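Side-chain contacts in beta-galactosidase (Bacillus circulans, PDB 4MAD), which probably releases terminal non-reducing beta-D-galactose residues from beta-D-galactosides by hydrolysis, as a member of glycoside hydrolase family 35: residues Thr19-Asp22 with Ser23-Asp27; Gly224-Ala227 with Glu228-Phe231. All coordinates share one frame; numbering follows the deposited sequence.

Contact 1. Residues Thr19-Asp22 with Ser23-Asp27; sequences TYDD and SFLLD
Thr19 and Leu25 face each other across a tight beta hairpin, in which the strand ending at Tyr20 turns back through Asp21 and Asp22 to pair with 24-26. They form an antiparallel hydrogen-bonded pair: Thr19 N donates to Leu25 O at 2.8 Å, and Leu25 N returns a bond to Thr19 O at 2.7 Å. On their side of the sheet, the CD1 methyl of Leu25 reaches across to Thr19 OG1 (3.6 Å) and also to Asp21 OD2 (3.4 Å), the leucine and aspartate side chains crossing at about a right angle. Replacing Leu25 by an alanine would probably open a gap between the threonine hydroxyl and the aspartate carboxylate, since the bridging methyl is gone. The other side carries Tyr20 and Phe24, a non-hydrogen-bonded pair in which Tyr20 CB lies against Phe24 CD1.

The turn is closed by Asp21 N donating to Ser23 O, at a rather bent 140°. Asp21 suits this corner because its carboxylate can fold back: with CG held between the backbone N and carbonyl carbon (chi1 43°), OD1 receives Ser23 N at 3.1 Å, on its anti side and out of the carboxylate plane, making an Asx turn. Further out, the Tyr20 ring meets that of Phe218, and its side chain also touches Ala241 and Pro242, while Phe24 packs on Ile31 and Pro242, so the face with Tyr20 and Phe24 lies against barrel strand 218-223 and the loop holding Ala241 and Pro242. Beside Leu25, one water lies 2.9 Å from Thr19 OG1 and donates a weak bond to Leu25 O.

Contact 2. Residues Gly224-Ala227 with Glu228-Phe231; sequences GSRA and ESAF
Two main-chain hydrogen bonds join Arg226 and Ala227 to the residues one turn on. Arg226 O accepts from Ala230 N at 3.0 Å, and Ala227 O accepts from Phe231 N at 2.8 Å. These i to i+4 bonds establish the first turn of a helix.

Carbon atoms pack round the same two carbonyl oxygens. The Ala230 methyl sits 3.5 Å from Arg226 O. Phe231 lays its CB, CG and CD2 beside Ala227 O, CB coming within 3.4 Å; with CG anti to its own carbonyl carbon (chi1 -71°), the ring turns back along the helix, and its CE2 makes a loose apolar contact with Ala227 CB at 4.5 Å. Small residues suit this buried side: Ala227 fits against Gln278 and Ala230 against Pro204, while the larger Phe231 reaches Gln278 and Leu243.

This is the start of helix 227-237, which follows barrel strand 218-223 in the (beta/alpha)8 fold. Arg226 occupies the N-cap position, with a left-handed backbone (phi 58°) that swings the chain from the loop into the helix.

Side-chain hydrogen bonds to the first N-H groups of the helix come from far along the chain. The N-cap arginine offers no side-chain acceptor, and instead Glu274, on helix 265-276, takes Glu228 N through OE2 and, weakly, Ala227 N through OE1; its negative charge is probably favoured at this positive helix end. On the solvent side, which can accommodate a long charged chain and a small hydroxyl residue, the Arg226 chain bends at the CG-CD bond, and its guanidinium NH2 comes alongside Ser229 CB at 4.0 Å.

Contact 1 comes first along the chain, in the small antiparallel sheet that precedes the first barrel strand, 34-38; contact 2 follows some 200 residues later, at the junction of barrel strand 218-223 and helix 227-237. Their centres lie 22 Å apart and their nearest atoms about 9 Å, without touching. That strand and helix connect them: Phe218, which Tyr20 meets, begins the strand that leads into 224-227, and the loop after helix 227-237 supplies Pro242 to the hairpin and Leu243 to Phe231. The hairpin thus packs beside this strand and the loop after the helix, and the next strand, 244-249, carries Glu247, the predicted nucleophile, its side chain about 11 Å from that of Phe231.

Contact 1. Residues Thr19-Asp22 with Ser23-Asp27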
ATOM      1  N   THR A  19     -19.529  24.164   3.899  1.00 24.23           N
ATOM      2  CA  THR A  19     -20.786  23.940   3.192  1.00 25.97           C
ATOM      3  C   THR A  19     -20.644  24.452   1.783  1.00 27.10           C
ATOM      4  O   THR A  19     -19.607  24.850   1.396  1.00 25.75           O
ATOM      5  CB  THR A  19     -21.975  24.679   3.827  1.00 27.54           C
ATOM      6  OG1 THR A  19     -21.772  26.067   3.697  1.00 26.09           O
ATOM      7  CG2 THR A  19     -22.090  24.357   5.236  1.00 25.09           C
ATOM      8  N   TYR A  20     -21.698  24.351   1.017  1.00 26.49           N
ATOM      9  CA  TYR A  20     -21.684  24.952  -0.281  1.00 30.03           C
ATOM     10  C   TYR A  20     -22.989  25.294  -0.908  1.00 32.56           C
ATOM     11  O   TYR A  20     -23.947  24.584  -0.781  1.00 32.94           O
ATOM     12  CB  TYR A  20     -21.126  23.998  -1.353  1.00 30.13           C
ATOM     13  CG  TYR A  20     -21.913  22.762  -1.586  1.00 29.49           C
ATOM     14  CD1 TYR A  20     -22.907  22.704  -2.538  1.00 31.42           C
ATOM     15  CD2 TYR A  20     -21.662  21.643  -0.866  1.00 34.10           C
ATOM     16  CE1 TYR A  20     -23.606  21.559  -2.753  1.00 32.12           C
ATOM     17  CE2 TYR A  20     -22.377  20.519  -1.035  1.00 35.59           C
ATOM     18  CZ  TYR A  20     -23.349  20.481  -1.985  1.00 32.42           C
ATOM     19  OH  TYR A  20     -24.023  19.377  -2.159  1.00 34.22           O
ATOM     20  N   ASP A  21     -22.990  26.387  -1.626  1.00 37.10           N
ATOM     21  CA  ASP A  21     -24.124  26.593  -2.454  1.00 41.16           C
ATOM     22  C   ASP A  21     -24.058  26.709  -3.966  1.00 41.19           C
ATOM     23  O   ASP A  21     -24.641  25.931  -4.676  1.00 42.92           O
ATOM     24  CB  ASP A  21     -24.798  27.909  -2.223  1.00 43.36           C
ATOM     25  CG  ASP A  21     -23.847  29.018  -2.085  1.00 48.94           C
ATOM     26  OD1 ASP A  21     -22.999  29.223  -2.959  1.00 54.46           O
ATOM     27  OD2 ASP A  21     -23.973  29.716  -1.085  1.00 57.06           O
ATOM     28  N   ASP A  22     -23.172  27.606  -4.380  1.00 39.94           N
ATOM     29  CA  ASP A  22     -22.752  27.732  -5.745  1.00 41.07           C
ATOM     30  C   ASP A  22     -21.294  27.342  -5.618  1.00 38.09           C
ATOM     31  O   ASP A  22     -20.678  26.862  -6.540  1.00 34.96           O
ATOM     32  CB  ASP A  22     -22.802  29.185  -6.146  1.00 42.00           C
ATOM     33  CG  ASP A  22     -23.329  29.366  -7.497  1.00 51.70           C
ATOM     34  OD1 ASP A  22     -24.548  29.472  -7.634  1.00 55.86           O
ATOM     35  OD2 ASP A  22     -22.527  29.397  -8.441  1.00 59.60           O
ATOM     36  N   SER A  23     -20.761  27.648  -4.460  1.00 35.83           N
ATOM     37  CA  SER A  23     -19.368  27.526  -4.207  1.00 34.70           C
ATOM     38  C   SER A  23     -19.148  27.060  -2.782  1.00 31.55           C
ATOM     39  O   SER A  23     -20.040  27.152  -2.014  1.00 31.08           O
ATOM     40  CB  SER A  23     -18.745  28.869  -4.476  1.00 36.20           C
ATOM     41  OG  SER A  23     -18.411  29.478  -3.298  1.00 41.67           O
ATOM     42  N   PHE A  24     -17.975  26.535  -2.452  1.00 27.03           N
ATOM     43  CA  PHE A  24     -17.718  26.102  -1.092  1.00 24.72           C
ATOM     44  C   PHE A  24     -17.728  27.318  -0.194  1.00 26.20           C
ATOM     45  O   PHE A  24     -17.312  28.343  -0.588  1.00 27.04           O
ATOM     46  CB  PHE A  24     -16.374  25.387  -0.947  1.00 24.35           C
ATOM     47  CG  PHE A  24     -16.318  24.044  -1.609  1.00 22.59           C
ATOM     48  CD1 PHE A  24     -17.019  23.002  -1.131  1.00 22.24           C
ATOM     49  CD2 PHE A  24     -15.567  23.838  -2.704  1.00 26.48           C
ATOM     50  CE1 PHE A  24     -16.980  21.782  -1.723  1.00 21.48           C
ATOM     51  CE2 PHE A  24     -15.542  22.618  -3.298  1.00 30.00           C
ATOM     52  CZ  PHE A  24     -16.247  21.599  -2.778  1.00 27.52           C
ATOM     53  N   LEU A  25     -18.193  27.127   1.017  1.00 24.96           N
ATOM     54  CA  LEU A  25     -18.154  28.118   2.043  1.00 26.99           C
ATOM     55  C   LEU A  25     -17.620  27.545   3.309  1.00 25.85           C
ATOM     56  O   LEU A  25     -18.046  26.522   3.748  1.00 24.93           O
ATOM     57  CB  LEU A  25     -19.550  28.646   2.351  1.00 27.19           C
ATOM     58  CG  LEU A  25     -20.423  28.929   1.172  1.00 31.64           C
ATOM     59  CD1 LEU A  25     -21.880  28.859   1.421  1.00 35.97           C
ATOM     60  CD2 LEU A  25     -20.024  30.144   0.527  1.00 33.53           C
ATOM     61  N   LEU A  26     -16.702  28.294   3.881  1.00 27.13           N
ATOM     62  CA  LEU A  26     -16.193  28.080   5.203  1.00 30.00           C
ATOM     63  C   LEU A  26     -16.034  29.372   6.022  1.00 34.40           C
ATOM     64  O   LEU A  26     -15.423  30.304   5.587  1.00 34.74           O
ATOM     65  CB  LEU A  26     -14.854  27.429   5.096  1.00 28.93           C
ATOM     66  CG  LEU A  26     -14.204  26.938   6.345  1.00 33.27           C
ATOM     67  CD1 LEU A  26     -14.898  25.826   6.923  1.00 36.00           C
ATOM     68  CD2 LEU A  26     -12.848  26.560   6.118  1.00 38.24           C
ATOM     69  N   ASP A  27     -16.504  29.369   7.244  1.00 38.64           N
ATOM     70  CA  ASP A  27     -16.215  30.485   8.125  1.00 41.51           C
ATOM     71  C   ASP A  27     -16.649  31.803   7.503  1.00 43.29           C
ATOM     72  O   ASP A  27     -15.913  32.780   7.554  1.00 45.07           O
ATOM     73  CB  ASP A  27     -14.723  30.589   8.399  1.00 42.85           C
ATOM     74  CG  ASP A  27     -14.240  29.622   9.440  1.00 45.41           C
ATOM     75  OD1 ASP A  27     -15.068  29.086  10.180  1.00 47.20           O
ATOM     76  OD2 ASP A  27     -13.034  29.369   9.474  1.00 46.47           O
TER
HETATM   77  O   HOH W   1     -20.170  27.369   5.708  1.00 23.39           O

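Contact 2. Residues Gly224-Ala227 with Glu228-Phe231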
ATOM      1  N   GLY A 224      -6.970  12.355 -14.460  1.00 12.99           N
ATOM      2  CA  GLY A 224      -5.644  12.779 -14.758  1.00 15.17           C
ATOM      3  C   GLY A 224      -5.496  13.853 -15.824  1.00 15.68           C
ATOM      4  O   GLY A 224      -4.513  14.546 -15.889  1.00 17.60           O
ATOM      5  N   SER A 225      -6.493  13.962 -16.674  1.00 16.31           N
ATOM      6  CA  SER A 225      -6.500  14.951 -17.723  1.00 16.27           C
ATOM      7  C   SER A 225      -7.918  15.315 -18.196  1.00 17.79           C
ATOM      8  O   SER A 225      -8.864  14.674 -17.802  1.00 17.20           O
ATOM      9  CB  SER A 225      -5.622  14.514 -18.874  1.00 22.28           C
ATOM     10  OG  SER A 225      -6.274  13.569 -19.640  1.00 26.17           O
ATOM     11  N   ARG A 226      -8.043  16.307 -19.071  1.00 15.87           N
ATOM     12  CA  ARG A 226      -9.346  16.685 -19.626  1.00 19.37           C
ATOM     13  C   ARG A 226     -10.426  17.090 -18.637  1.00 18.81           C
ATOM     14  O   ARG A 226     -11.468  16.541 -18.580  1.00 18.61           O
ATOM     15  CB  ARG A 226      -9.844  15.632 -20.618  1.00 18.84           C
ATOM     16  CG  ARG A 226      -8.782  15.227 -21.571  1.00 25.28           C
ATOM     17  CD  ARG A 226      -9.184  14.770 -22.894  1.00 36.81           C
ATOM     18  NE  ARG A 226     -10.504  15.191 -23.313  1.00 46.29           N
ATOM     19  CZ  ARG A 226     -11.187  14.585 -24.286  1.00 53.48           C
ATOM     20  NH1 ARG A 226     -10.651  13.564 -24.960  1.00 42.32           N
ATOM     21  NH2 ARG A 226     -12.397  15.004 -24.579  1.00 51.03           N
ATOM     22  N   ALA A 227     -10.102  18.086 -17.862  1.00 17.55           N
ATOM     23  CA  ALA A 227     -10.942  18.615 -16.824  1.00 18.92           C
ATOM     24  C   ALA A 227     -12.251  19.201 -17.351  1.00 19.03           C
ATOM     25  O   ALA A 227     -13.267  19.060 -16.757  1.00 20.01           O
ATOM     26  CB  ALA A 227     -10.179  19.623 -16.050  1.00 16.34           C
ATOM     27  N   GLU A 228     -12.180  19.850 -18.487  1.00 17.64           N
ATOM     28  CA  GLU A 228     -13.385  20.397 -19.036  1.00 20.20           C
ATOM     29  C   GLU A 228     -14.395  19.289 -19.331  1.00 20.21           C
ATOM     30  O   GLU A 228     -15.532  19.370 -19.026  1.00 21.00           O
ATOM     31  CB  GLU A 228     -13.075  21.109 -20.337  1.00 22.64           C
ATOM     32  CG  GLU A 228     -14.309  21.594 -21.006  1.00 36.79           C
ATOM     33  CD  GLU A 228     -14.071  22.374 -22.317  1.00 54.45           C
ATOM     34  OE1 GLU A 228     -12.928  22.717 -22.676  1.00 57.50           O
ATOM     35  OE2 GLU A 228     -15.068  22.679 -22.988  1.00 58.40           O
ATOM     36  N   SER A 229     -13.933  18.239 -19.947  1.00 18.83           N
ATOM     37  CA  SER A 229     -14.779  17.120 -20.224  1.00 19.62           C
ATOM     38  C   SER A 229     -15.288  16.450 -18.950  1.00 19.02           C
ATOM     39  O   SER A 229     -16.416  16.062 -18.831  1.00 16.75           O
ATOM     40  CB  SER A 229     -13.984  16.124 -21.042  1.00 23.30           C
ATOM     41  OG  SER A 229     -14.542  14.904 -20.923  1.00 28.55           O
ATOM     42  N   ALA A 230     -14.394  16.309 -18.005  1.00 17.79           N
ATOM     43  CA  ALA A 230     -14.717  15.651 -16.765  1.00 18.22           C
ATOM     44  C   ALA A 230     -15.755  16.403 -15.967  1.00 18.86           C
ATOM     45  O   ALA A 230     -16.722  15.828 -15.502  1.00 17.06           O
ATOM     46  CB  ALA A 230     -13.509  15.443 -15.954  1.00 16.89           C
ATOM     47  N   PHE A 231     -15.556  17.692 -15.838  1.00 18.42           N
ATOM     48  CA  PHE A 231     -16.549  18.524 -15.158  1.00 18.33           C
ATOM     49  C   PHE A 231     -17.898  18.585 -15.886  1.00 18.27           C
ATOM     50  O   PHE A 231     -18.930  18.650 -15.287  1.00 18.88           O
ATOM     51  CB  PHE A 231     -15.996  19.885 -14.851  1.00 19.67           C
ATOM     52  CG  PHE A 231     -14.966  19.905 -13.767  1.00 20.91           C
ATOM     53  CD1 PHE A 231     -15.015  19.058 -12.682  1.00 20.13           C
ATOM     54  CD2 PHE A 231     -13.958  20.815 -13.818  1.00 16.72           C
ATOM     55  CE1 PHE A 231     -14.087  19.168 -11.692  1.00 20.32           C
ATOM     56  CE2 PHE A 231     -13.053  20.904 -12.847  1.00 23.20           C
ATOM     57  CZ  PHE A 231     -13.097  20.084 -11.781  1.00 21.59           C
TER